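PDB 3MCX: SusD superfamily protein from Bacteroides thetaiotaomicron, which is of unknown function but, as a SusD-family protein of the outer membrane, probably binds glycans at the cell surface, and can bind zinc ions. Local coordinates for residues G42-Y47 against V85-T90; A53-A58 against E409-L414; A125-G130 against G197-W202; Y212-E217 against Y424-L429. One frame throughout, in Å; residues are numbered along the deposited sequence. Where two conformers were deposited one is given.

Contact 1. Residues G42-Y47 against V85-T90; sequences GDNYWY and VLPWNT
Tyr45 makes the polar link between helix 44-51 and helix 81-106: its OH donates to Pro87 O at 2.9 Å. The hydroxyl does not come in on a lone pair. It sits well above the carbonyl plane, 71° out of it, while the oxygen itself lies at the edge of the tyrosine ring, close to the ring plane. The bond probably helps hold the ring in this orientation.

The rest is van der Waals contact around the same proline. CE1 of Tyr45 rests 3.6 Å from Pro87 CB, so ring edge and pyrrolidine meet just beside the hydrogen bond. On the next corner of the proline, the Asn44 side chain passes at a slant to the pyrrolidine, with ND2 3.6 Å from Pro87 CG. Asn44 leans over it because its CG stands beside the backbone N (chi1 -63°). The polar end of that amide is used otherwise: ND2 donates to Tyr71 OH.

Asp43 organises the start of the helix: its OD1 takes Asn44 N at 2.8 Å, and the same oxygen also receives Ser39 N. Its OD2 is bonded to His38 ND1, so the carboxylate ties the helix start to the loop ahead of it.

Pro87 also breaks the regular bonding of helix 81-106, which is kinked here because the proline N has no hydrogen to give. Helix 115-140 supplies Asn135, Leu136, Leu139 and Phe140 against the Tyr45 ring, wedging the tyrosine between two long helices.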
# COMPACT_ATOMS: atom_id res chain seq x y z
N GLY A 42 -5.21 -7.28 4.48
CA GLY A 42 -4.75 -8.67 4.52
C GLY A 42 -4.16 -9.14 3.20
O GLY A 42 -3.26 -9.98 3.18
N ASP A 43 -4.73 -8.67 2.09
CA ASP A 43 -4.44 -9.23 0.76
C ASP A 43 -4.64 -8.23 -0.37
O ASP A 43 -3.64 -7.70 -0.86
CB ASP A 43 -5.14 -10.58 0.55
CG ASP A 43 -6.50 -10.62 1.22
OD1 ASP A 43 -7.25 -9.65 1.03
OD2 ASP A 43 -6.82 -11.62 1.89
N ASN A 44 -5.87 -7.97 -0.79
CA ASN A 44 -6.06 -7.21 -2.03
C ASN A 44 -5.35 -5.85 -2.03
O ASN A 44 -4.66 -5.53 -3.01
CB ASN A 44 -7.53 -7.05 -2.34
CG ASN A 44 -8.18 -8.38 -2.60
OD1 ASN A 44 -8.43 -9.15 -1.67
ND2 ASN A 44 -8.50 -8.67 -3.89
N TYR A 45 -5.47 -5.07 -0.96
CA TYR A 45 -4.84 -3.73 -0.94
C TYR A 45 -3.33 -3.79 -0.62
O TYR A 45 -2.64 -2.76 -0.68
CB TYR A 45 -5.58 -2.79 -0.01
CG TYR A 45 -6.96 -2.39 -0.51
CD1 TYR A 45 -8.06 -3.20 -0.30
CD2 TYR A 45 -7.14 -1.20 -1.18
CE1 TYR A 45 -9.32 -2.82 -0.74
CE2 TYR A 45 -8.41 -0.82 -1.62
CZ TYR A 45 -9.48 -1.63 -1.39
OH TYR A 45 -10.73 -1.25 -1.80
N TRP A 46 -2.86 -4.96 -0.22
CA TRP A 46 -1.44 -5.18 0.02
C TRP A 46 -0.74 -5.43 -1.31
O TRP A 46 0.19 -4.70 -1.68
CB TRP A 46 -1.27 -6.32 1.02
CG TRP A 46 0.11 -6.51 1.58
CD1 TRP A 46 1.28 -6.08 1.04
CD2 TRP A 46 0.43 -7.24 2.77
NE1 TRP A 46 2.34 -6.49 1.87
CE2 TRP A 46 1.82 -7.22 2.92
CE3 TRP A 46 -0.34 -7.93 3.73
CZ2 TRP A 46 2.47 -7.84 4.00
CZ3 TRP A 46 0.31 -8.55 4.80
CH2 TRP A 46 1.69 -8.50 4.92
N TYR A 47 -1.19 -6.42 -2.06
CA TYR A 47 -0.45 -6.81 -3.25
C TYR A 47 -0.90 -6.17 -4.55
O TYR A 47 -0.19 -6.26 -5.56
CB TYR A 47 -0.34 -8.34 -3.38
CG TYR A 47 -1.64 -9.11 -3.41
CD1 TYR A 47 -2.60 -8.90 -4.41
CD2 TYR A 47 -1.88 -10.14 -2.52
CE1 TYR A 47 -3.80 -9.65 -4.45
CE2 TYR A 47 -3.03 -10.88 -2.54
CZ TYR A 47 -4.00 -10.63 -3.51
OH TYR A 47 -5.17 -11.38 -3.53
N VAL A 85 -15.88 -6.88 -5.81
CA VAL A 85 -16.99 -6.70 -4.87
C VAL A 85 -16.47 -6.65 -3.43
O VAL A 85 -16.80 -5.75 -2.67
CB VAL A 85 -18.04 -7.81 -5.01
CG1 VAL A 85 -19.20 -7.62 -4.03
CG2 VAL A 85 -18.62 -7.84 -6.44
N LEU A 86 -15.66 -7.63 -3.03
CA LEU A 86 -15.21 -7.67 -1.64
C LEU A 86 -14.30 -6.47 -1.29
O LEU A 86 -14.51 -5.85 -0.24
CB LEU A 86 -14.53 -9.03 -1.36
CG LEU A 86 -15.50 -10.17 -1.12
CD1 LEU A 86 -14.72 -11.48 -1.02
CD2 LEU A 86 -16.37 -9.94 0.15
N PRO A 87 -13.30 -6.13 -2.13
CA PRO A 87 -12.48 -4.97 -1.75
C PRO A 87 -13.22 -3.66 -1.66
O PRO A 87 -12.90 -2.85 -0.80
CB PRO A 87 -11.37 -4.97 -2.81
CG PRO A 87 -11.30 -6.44 -3.27
CD PRO A 87 -12.72 -6.88 -3.26
N TRP A 88 -14.21 -3.46 -2.50
CA TRP A 88 -15.07 -2.28 -2.43
C TRP A 88 -15.90 -2.30 -1.14
O TRP A 88 -15.89 -1.34 -0.36
CB TRP A 88 -16.00 -2.27 -3.64
CG TRP A 88 -17.00 -1.16 -3.69
CD1 TRP A 88 -18.22 -1.17 -3.14
CD2 TRP A 88 -16.92 0.05 -4.46
NE1 TRP A 88 -18.92 -0.02 -3.46
CE2 TRP A 88 -18.12 0.74 -4.28
CE3 TRP A 88 -15.92 0.63 -5.23
CZ2 TRP A 88 -18.38 1.99 -4.88
CZ3 TRP A 88 -16.16 1.86 -5.84
CH2 TRP A 88 -17.38 2.52 -5.67
N ASN A 89 -16.63 -3.39 -0.92
CA ASN A 89 -17.59 -3.44 0.17
C ASN A 89 -16.86 -3.41 1.51
O ASN A 89 -17.35 -2.86 2.48
CB ASN A 89 -18.46 -4.69 0.10
CG ASN A 89 -19.57 -4.60 -0.93
OD1 ASN A 89 -19.92 -3.51 -1.40
ND2 ASN A 89 -20.18 -5.73 -1.23
N THR A 90 -15.69 -4.05 1.58
CA THR A 90 -14.97 -4.15 2.85
C THR A 90 -14.46 -2.78 3.27
O THR A 90 -14.54 -2.43 4.46
CB THR A 90 -13.85 -5.19 2.78
OG1 THR A 90 -14.42 -6.45 2.34
CG2 THR A 90 -13.13 -5.36 4.13

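Contact 2. Residues A53-A58 against E409-L414; sequences AADVQA and ERRKEL
OD2 of Asp55 is gripped by two donors, Arg411 NE at 2.8 Å and a water that also donates to the carbonyl oxygen of Arg411. That water, 2.9 Å from Arg411 O, adds a second, indirect link from the carboxylate to the helix backbone. The other oxygen of the aspartate, OD1, takes Arg411 NH2 at 2.9 Å in a nearly straight bond (175°). Both oxygens offer their syn lone pairs, and both lie almost in the guanidinium plane; carboxylate and guanidinium are only 13° from coplanar. Arg411 presents this edge because its chain bends at chi3 (65°), turning the NE and NH2 edge to the aspartate. A methionine in its place would probably leave the largely buried charge of Asp55 without its mate and free the carboxylate to turn. Around the pair, Tyr424 and Val420 of helix 420-426 and Leu300 of helix 295-301 pack on the arginine, and Phe297 on the aspartate. This is the classic side-on bidentate carboxylate-guanidinium salt bridge, here pinning the loop that leads into strand 56-57 to helix 403-414, part of the SusD-family helical scaffold.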
# COMPACT_ATOMS: atom_id res chain seq x y z
N ALA A 53 2.28 -3.58 -11.43
CA ALA A 53 3.49 -2.99 -11.99
C ALA A 53 4.30 -4.11 -12.67
O ALA A 53 3.70 -4.98 -13.32
CB ALA A 53 4.30 -2.19 -10.93
N ALA A 54 5.63 -4.06 -12.65
CA ALA A 54 6.46 -4.95 -13.47
C ALA A 54 7.38 -5.90 -12.72
O ALA A 54 8.04 -6.73 -13.38
CB ALA A 54 7.30 -4.11 -14.46
N ASP A 55 7.46 -5.73 -11.40
CA ASP A 55 8.43 -6.42 -10.56
C ASP A 55 7.90 -7.65 -9.87
O ASP A 55 8.69 -8.56 -9.53
CB ASP A 55 9.01 -5.45 -9.53
CG ASP A 55 9.87 -4.38 -10.16
OD1 ASP A 55 10.64 -4.72 -11.10
OD2 ASP A 55 9.79 -3.22 -9.71
N VAL A 56 6.60 -7.67 -9.58
CA VAL A 56 5.93 -8.79 -8.92
C VAL A 56 4.85 -9.24 -9.88
O VAL A 56 4.03 -8.43 -10.34
CB VAL A 56 5.35 -8.41 -7.56
CG1 VAL A 56 4.59 -9.60 -6.99
CG2 VAL A 56 6.43 -7.94 -6.57
N GLN A 57 4.86 -10.52 -10.23
CA GLN A 57 3.92 -11.07 -11.21
C GLN A 57 3.14 -12.24 -10.61
O GLN A 57 3.55 -12.82 -9.61
CB GLN A 57 4.66 -11.55 -12.46
CG GLN A 57 5.75 -12.57 -12.19
CD GLN A 57 6.28 -13.19 -13.45
OE1 GLN A 57 7.24 -12.72 -14.08
NE2 GLN A 57 5.62 -14.27 -13.86
N ALA A 58 2.02 -12.59 -11.23
CA ALA A 58 1.43 -13.90 -10.93
C ALA A 58 2.40 -15.00 -11.30
O ALA A 58 3.12 -14.91 -12.31
CB ALA A 58 0.08 -14.08 -11.70
N GLU A 409 15.40 3.15 -6.96
CA GLU A 409 15.60 2.86 -5.54
C GLU A 409 14.30 2.47 -4.87
O GLU A 409 14.27 1.55 -4.03
CB GLU A 409 16.23 4.07 -4.84
CG GLU A 409 16.89 3.71 -3.51
CD GLU A 409 18.03 2.74 -3.67
OE1 GLU A 409 18.64 2.65 -4.76
OE2 GLU A 409 18.33 2.08 -2.66
N ARG A 410 13.20 3.14 -5.22
CA ARG A 410 11.90 2.78 -4.67
C ARG A 410 11.48 1.37 -5.03
O ARG A 410 10.92 0.64 -4.20
CB ARG A 410 10.80 3.75 -5.13
CG ARG A 410 10.92 5.19 -4.57
CD ARG A 410 9.80 6.11 -5.10
NE ARG A 410 8.51 5.63 -4.64
CZ ARG A 410 7.90 5.96 -3.50
NH1 ARG A 410 8.36 6.92 -2.71
NH2 ARG A 410 6.78 5.37 -3.21
N ARG A 411 11.73 0.98 -6.27
CA ARG A 411 11.40 -0.39 -6.71
C ARG A 411 12.19 -1.41 -5.88
O ARG A 411 11.65 -2.45 -5.47
CB ARG A 411 11.65 -0.58 -8.21
CG ARG A 411 10.55 0.10 -9.04
CD ARG A 411 10.98 0.17 -10.48
NE ARG A 411 11.12 -1.15 -11.08
CZ ARG A 411 11.73 -1.39 -12.24
NH1 ARG A 411 12.28 -0.38 -12.94
NH2 ARG A 411 11.80 -2.64 -12.72
N LYS A 412 13.46 -1.13 -5.64
CA LYS A 412 14.30 -2.05 -4.87
C LYS A 412 13.83 -2.09 -3.39
O LYS A 412 13.75 -3.15 -2.78
CB LYS A 412 15.76 -1.63 -4.91
CG LYS A 412 16.43 -1.76 -6.28
CD LYS A 412 17.84 -1.21 -6.27
CE LYS A 412 18.43 -1.11 -7.66
NZ LYS A 412 19.89 -0.77 -7.63
N GLU A 413 13.53 -0.94 -2.81
CA GLU A 413 13.26 -0.82 -1.39
C GLU A 413 11.87 -1.27 -1.02
O GLU A 413 11.68 -1.87 0.03
CB GLU A 413 13.46 0.64 -0.93
CG GLU A 413 13.34 0.82 0.59
CD GLU A 413 14.32 -0.08 1.36
OE1 GLU A 413 15.48 -0.18 0.92
OE2 GLU A 413 13.94 -0.68 2.41
N LEU A 414 10.89 -0.98 -1.87
CA LEU A 414 9.47 -1.11 -1.50
C LEU A 414 8.75 -2.25 -2.20
O LEU A 414 7.54 -2.38 -2.10
CB LEU A 414 8.75 0.22 -1.77
CG LEU A 414 9.31 1.43 -1.00
CD1 LEU A 414 8.63 2.73 -1.40
CD2 LEU A 414 9.17 1.20 0.51
O HOH W 1 9.32 -3.15 -6.99

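Contact 3. Residues A125-G130 against G197-W202; sequences ALVMRG and GYINYW
Ile199 lays its CD1 and CG2 methyls over the side chain of Val127, crossing it at a slant. CD1 lies 3.8 Å from Val127 CG1, and CG2 comes to 3.9 Å from that same methyl. The other methyl of the valine takes part as well, Val127 CG2 standing 4.0 Å from Ile199 CG2. Both methyls of the isoleucine come to the valine from one side, close to its CB. With CG1 beside its backbone N (chi1 -66°), Ile199 points its longer arm obliquely toward Met128.

There the selenomethionine bends back at chi2 (57°) and brings its CE methyl to the end of the isoleucine, nearly at right angles to it. The CE to CD1 separation of 3.4 Å would be tight, but Met128 was modelled in two conformers, so this closeness is doubtful. An alanine here in place of Ile199, lacking both methyls, is likely to open a gap against Val127 and Met128.

The loop is held in place by polar bonds of its own. Ile199 N is bonded to Tyr32 OH, and Asn200, the N-cap of helix 201-214, sets OD1 against Ala203 N. Behind the contact, Ala186 of helix 172-186 covers Val127, while Ile31 and Ala35 of helix 21-36 and Val94 of helix 81-106 close on Met128.

Because the touching groups are all apolar and buried, the helix and the capping loop are joined here by shape and exclusion of water: the touching side chains meet by apolar contact alone, and the backbone N of Ile199 and the side chain of Asn200 supply the polar bonds.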
# COMPACT_ATOMS: atom_id res chain seq x y z
N ALA A 125 -9.87 7.34 14.18
CA ALA A 125 -10.96 7.01 13.27
C ALA A 125 -10.93 7.90 12.00
O ALA A 125 -11.18 7.43 10.91
CB ALA A 125 -12.32 7.15 13.99
N LEU A 126 -10.64 9.18 12.18
CA LEU A 126 -10.55 10.12 11.06
C LEU A 126 -9.45 9.75 10.11
O LEU A 126 -9.65 9.76 8.89
CB LEU A 126 -10.36 11.57 11.56
CG LEU A 126 -11.62 12.36 11.98
CD1 LEU A 126 -11.21 13.64 12.72
CD2 LEU A 126 -12.52 12.64 10.73
N VAL A 127 -8.29 9.36 10.64
CA VAL A 127 -7.20 8.95 9.76
C VAL A 127 -7.59 7.67 9.01
O VAL A 127 -7.38 7.56 7.80
CB VAL A 127 -5.83 8.74 10.47
CG1 VAL A 127 -4.76 8.38 9.41
CG2 VAL A 127 -5.39 9.97 11.17
N MSE A 128 -8.21 6.72 9.71
CA MSE A 128 -8.67 5.52 9.03
C MSE A 128 -9.73 5.83 7.98
O MSE A 128 -9.76 5.19 6.93
CB MSE A 128 -9.19 4.51 10.05
CG MSE A 128 -9.58 3.18 9.45
SE MSE A 128 -8.18 2.27 8.44
CE MSE A 128 -6.60 2.90 9.42
N ARG A 129 -10.62 6.77 8.24
CA ARG A 129 -11.62 7.16 7.22
C ARG A 129 -10.93 7.74 5.98
O ARG A 129 -11.28 7.42 4.85
CB ARG A 129 -12.61 8.17 7.77
CG ARG A 129 -13.87 8.32 6.92
CD ARG A 129 -14.90 9.22 7.51
NE ARG A 129 -14.50 10.62 7.55
CZ ARG A 129 -15.20 11.57 8.15
NH1 ARG A 129 -16.32 11.26 8.76
NH2 ARG A 129 -14.79 12.84 8.13
N GLY A 130 -9.98 8.62 6.20
CA GLY A 130 -9.24 9.22 5.09
C GLY A 130 -8.42 8.22 4.32
O GLY A 130 -8.44 8.19 3.07
N GLY A 197 0.58 -0.83 16.55
CA GLY A 197 -0.70 -1.40 16.19
C GLY A 197 -1.73 -0.39 15.79
O GLY A 197 -2.80 -0.76 15.33
N TYR A 198 -1.41 0.90 15.99
CA TYR A 198 -2.38 2.01 15.90
C TYR A 198 -1.74 3.21 15.24
O TYR A 198 -0.53 3.29 15.12
CB TYR A 198 -2.81 2.44 17.29
CG TYR A 198 -3.35 1.32 18.12
CD1 TYR A 198 -4.55 0.73 17.79
CD2 TYR A 198 -2.67 0.86 19.23
CE1 TYR A 198 -5.09 -0.28 18.55
CE2 TYR A 198 -3.19 -0.17 19.99
CZ TYR A 198 -4.40 -0.73 19.65
OH TYR A 198 -4.94 -1.75 20.39
N ILE A 199 -2.57 4.18 14.83
CA ILE A 199 -2.11 5.38 14.14
C ILE A 199 -1.75 6.48 15.12
O ILE A 199 -2.57 6.85 15.96
CB ILE A 199 -3.20 5.89 13.19
CG1 ILE A 199 -3.42 4.87 12.08
CG2 ILE A 199 -2.83 7.25 12.61
CD1 ILE A 199 -4.74 5.05 11.33
N ASN A 200 -0.52 7.00 15.02
CA ASN A 200 -0.09 8.18 15.75
C ASN A 200 0.21 9.34 14.79
O ASN A 200 -0.00 9.23 13.58
CB ASN A 200 1.10 7.85 16.67
CG ASN A 200 2.41 7.61 15.91
OD1 ASN A 200 2.45 7.68 14.67
ND2 ASN A 200 3.48 7.31 16.66
N TYR A 201 0.69 10.46 15.34
CA TYR A 201 0.95 11.66 14.56
C TYR A 201 1.93 11.38 13.42
O TYR A 201 1.74 11.86 12.29
CB TYR A 201 1.47 12.79 15.49
CG TYR A 201 1.91 14.03 14.77
CD1 TYR A 201 3.22 14.17 14.32
CD2 TYR A 201 1.01 15.07 14.53
CE1 TYR A 201 3.61 15.34 13.66
CE2 TYR A 201 1.40 16.22 13.88
CZ TYR A 201 2.69 16.35 13.44
OH TYR A 201 3.03 17.49 12.80
N TRP A 202 2.99 10.63 13.74
CA TRP A 202 4.06 10.34 12.78
C TRP A 202 3.53 9.50 11.62
O TRP A 202 3.86 9.79 10.46
CB TRP A 202 5.26 9.69 13.49
CG TRP A 202 5.64 10.51 14.67
CD1 TRP A 202 5.44 10.21 15.98
CD2 TRP A 202 6.14 11.85 14.64
NE1 TRP A 202 5.84 11.25 16.76
CE2 TRP A 202 6.24 12.29 15.97
CE3 TRP A 202 6.52 12.73 13.61
CZ2 TRP A 202 6.72 13.56 16.32
CZ3 TRP A 202 7.00 13.98 13.95
CH2 TRP A 202 7.08 14.39 15.29

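Contact 4. Residues Y212-E217 against Y424-L429; sequences YLNMGE and YLRNGL
Asn214 and Arg426 bring the two backbones to 5.7 Å, CA to CA, at the C-terminal ends of helices 201-214 and 420-426. Both helices finish alike. Gly216 and Gly428 have positive phi, and each closes a Schellman motif: Glu217 N returns to Tyr212 O and Gly216 N to Leu213 O, matched by Leu429 N to Tyr424 O and Gly428 N to Leu425 O. Glu217 then serves as the N-cap residue of helix 218-231, so the first of these turns is a tight helix-to-helix corner within the largely helical SusD-family fold.

Arg426 spans the gap. Its CG takes the crowded position between backbone N and carbonyl carbon (chi1 68°), and from there the chain runs extended to NE. NH1 donates to Asn214 OD1 at 3.0 Å. The oxygen lies in the guanidinium plane, but the donor stands 35° above the amide plane, off any lone pair; the two flat groups are turned 80° apart. A water joins the same pair, accepting from Asn214 ND2 at 2.9 Å and, weakly, from NH1. Leu213 covers one face of the guanidinium, with CD2 3.3 Å above the plane near its rim and CG 3.5 Å from Arg426 NE.

The stronger partners of the arginine lie outside: NH2 forms a salt bridge with Asp423 and NE with Glu365. These two carboxylates would probably stabilise its buried positive charge. Asn214 ND2 also bonds back to Arg210 O, which steadies the amide that OD1 belongs to.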
# COMPACT_ATOMS: atom_id res chain seq x y z
N TYR A 212 -0.20 13.37 -0.68
CA TYR A 212 0.20 14.58 -1.40
C TYR A 212 1.09 14.26 -2.60
O TYR A 212 0.96 14.86 -3.67
CB TYR A 212 0.92 15.51 -0.44
CG TYR A 212 0.07 16.31 0.52
CD1 TYR A 212 -1.05 17.03 0.08
CD2 TYR A 212 0.41 16.39 1.88
CE1 TYR A 212 -1.80 17.81 0.98
CE2 TYR A 212 -0.33 17.17 2.76
CZ TYR A 212 -1.43 17.86 2.32
OH TYR A 212 -2.15 18.64 3.22
N LEU A 213 2.01 13.32 -2.45
CA LEU A 213 2.93 12.97 -3.55
C LEU A 213 2.10 12.50 -4.76
O LEU A 213 2.38 12.89 -5.89
CB LEU A 213 3.93 11.88 -3.10
CG LEU A 213 5.03 11.50 -4.10
CD1 LEU A 213 5.93 12.66 -4.56
CD2 LEU A 213 5.85 10.34 -3.51
N ASN A 214 1.09 11.68 -4.52
CA ASN A 214 0.24 11.13 -5.61
C ASN A 214 -0.75 12.16 -6.14
O ASN A 214 -1.37 11.95 -7.18
CB ASN A 214 -0.42 9.83 -5.15
CG ASN A 214 0.53 8.68 -5.20
OD1 ASN A 214 0.91 8.24 -6.30
ND2 ASN A 214 0.98 8.21 -4.02
N MSE A 215 -0.86 13.30 -5.47
CA MSE A 215 -1.59 14.45 -6.02
C MSE A 215 -0.66 15.38 -6.79
O MSE A 215 -1.14 16.40 -7.35
CB MSE A 215 -2.18 15.32 -4.93
CG MSE A 215 -3.25 14.73 -4.17
SE MSE A 215 -3.79 15.94 -2.74
CE MSE A 215 -4.62 17.01 -3.44
N GLY A 216 0.65 15.12 -6.78
CA GLY A 216 1.61 16.04 -7.37
C GLY A 216 1.75 17.34 -6.57
O GLY A 216 2.18 18.36 -7.10
N GLU A 217 1.32 17.30 -5.31
CA GLU A 217 1.46 18.42 -4.36
C GLU A 217 2.81 18.29 -3.67
O GLU A 217 2.92 17.88 -2.48
CB GLU A 217 0.33 18.43 -3.32
CG GLU A 217 -1.01 18.85 -3.92
CD GLU A 217 -1.16 20.33 -4.14
OE1 GLU A 217 -0.28 21.14 -3.72
OE2 GLU A 217 -2.19 20.69 -4.74
N TYR A 424 4.74 4.71 -11.05
CA TYR A 424 4.63 4.88 -12.48
C TYR A 424 3.50 5.85 -12.78
O TYR A 424 3.67 6.79 -13.56
CB TYR A 424 4.32 3.55 -13.16
CG TYR A 424 5.46 2.56 -13.17
CD1 TYR A 424 5.66 1.73 -12.09
CD2 TYR A 424 6.31 2.45 -14.27
CE1 TYR A 424 6.71 0.82 -12.09
CE2 TYR A 424 7.34 1.55 -14.27
CZ TYR A 424 7.51 0.70 -13.19
OH TYR A 424 8.56 -0.21 -13.19
N LEU A 425 2.33 5.65 -12.15
CA LEU A 425 1.14 6.43 -12.51
C LEU A 425 1.38 7.92 -12.30
O LEU A 425 1.09 8.73 -13.20
CB LEU A 425 -0.06 5.96 -11.71
CG LEU A 425 -0.49 4.50 -11.91
CD1 LEU A 425 -1.72 4.17 -11.05
CD2 LEU A 425 -0.70 4.16 -13.41
N ARG A 426 1.87 8.30 -11.12
CA ARG A 426 2.01 9.74 -10.84
C ARG A 426 3.09 10.43 -11.64
O ARG A 426 3.11 11.66 -11.75
CB ARG A 426 2.24 10.01 -9.35
CG ARG A 426 3.56 9.54 -8.82
CD ARG A 426 3.78 10.01 -7.37
NE ARG A 426 4.96 9.33 -6.85
CZ ARG A 426 4.95 8.12 -6.28
NH1 ARG A 426 3.83 7.45 -6.09
NH2 ARG A 426 6.10 7.59 -5.89
N ASN A 427 3.97 9.63 -12.25
CA ASN A 427 5.00 10.14 -13.12
C ASN A 427 4.70 9.99 -14.61
O ASN A 427 5.54 10.31 -15.45
CB ASN A 427 6.35 9.53 -12.72
CG ASN A 427 6.85 10.11 -11.42
OD1 ASN A 427 7.10 11.33 -11.36
ND2 ASN A 427 6.91 9.31 -10.36
N GLY A 428 3.49 9.55 -14.95
CA GLY A 428 3.08 9.40 -16.34
C GLY A 428 3.84 8.34 -17.12
O GLY A 428 3.97 8.43 -18.35
N LEU A 429 4.34 7.35 -16.41
CA LEU A 429 5.25 6.38 -17.01
C LEU A 429 4.51 5.12 -17.40
O LEU A 429 3.68 4.63 -16.63
CB LEU A 429 6.33 5.98 -16.00
CG LEU A 429 7.23 7.12 -15.57
CD1 LEU A 429 8.22 6.60 -14.51
CD2 LEU A 429 7.98 7.80 -16.74
O HOH W 2 3.02 6.12 -3.67

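How the contacts relate
Contacts 1, 3 and 4 are buried throughout; contact 2 is only partly so, since Arg411 keeps some exposure. The chemistry does not simply follow burial: contact 3 is purely apolar, contact 1 mixes one hydrogen bond with proline packing, contact 4 sets an arginine against an amide and a leucine, and contact 2 relies on paired charges and a water. Contacts 3 and 4 use the two ends of helix 201-214, their centres about 23 Å apart. Contacts 2 and 4 touch: Tyr424 OH lies 3.4 Å from Arg411 NE, and Arg410 and Arg426 meet at the shared carboxylate of Asp423. Contacts 2 and 3 flank the chain's centre from opposite sides.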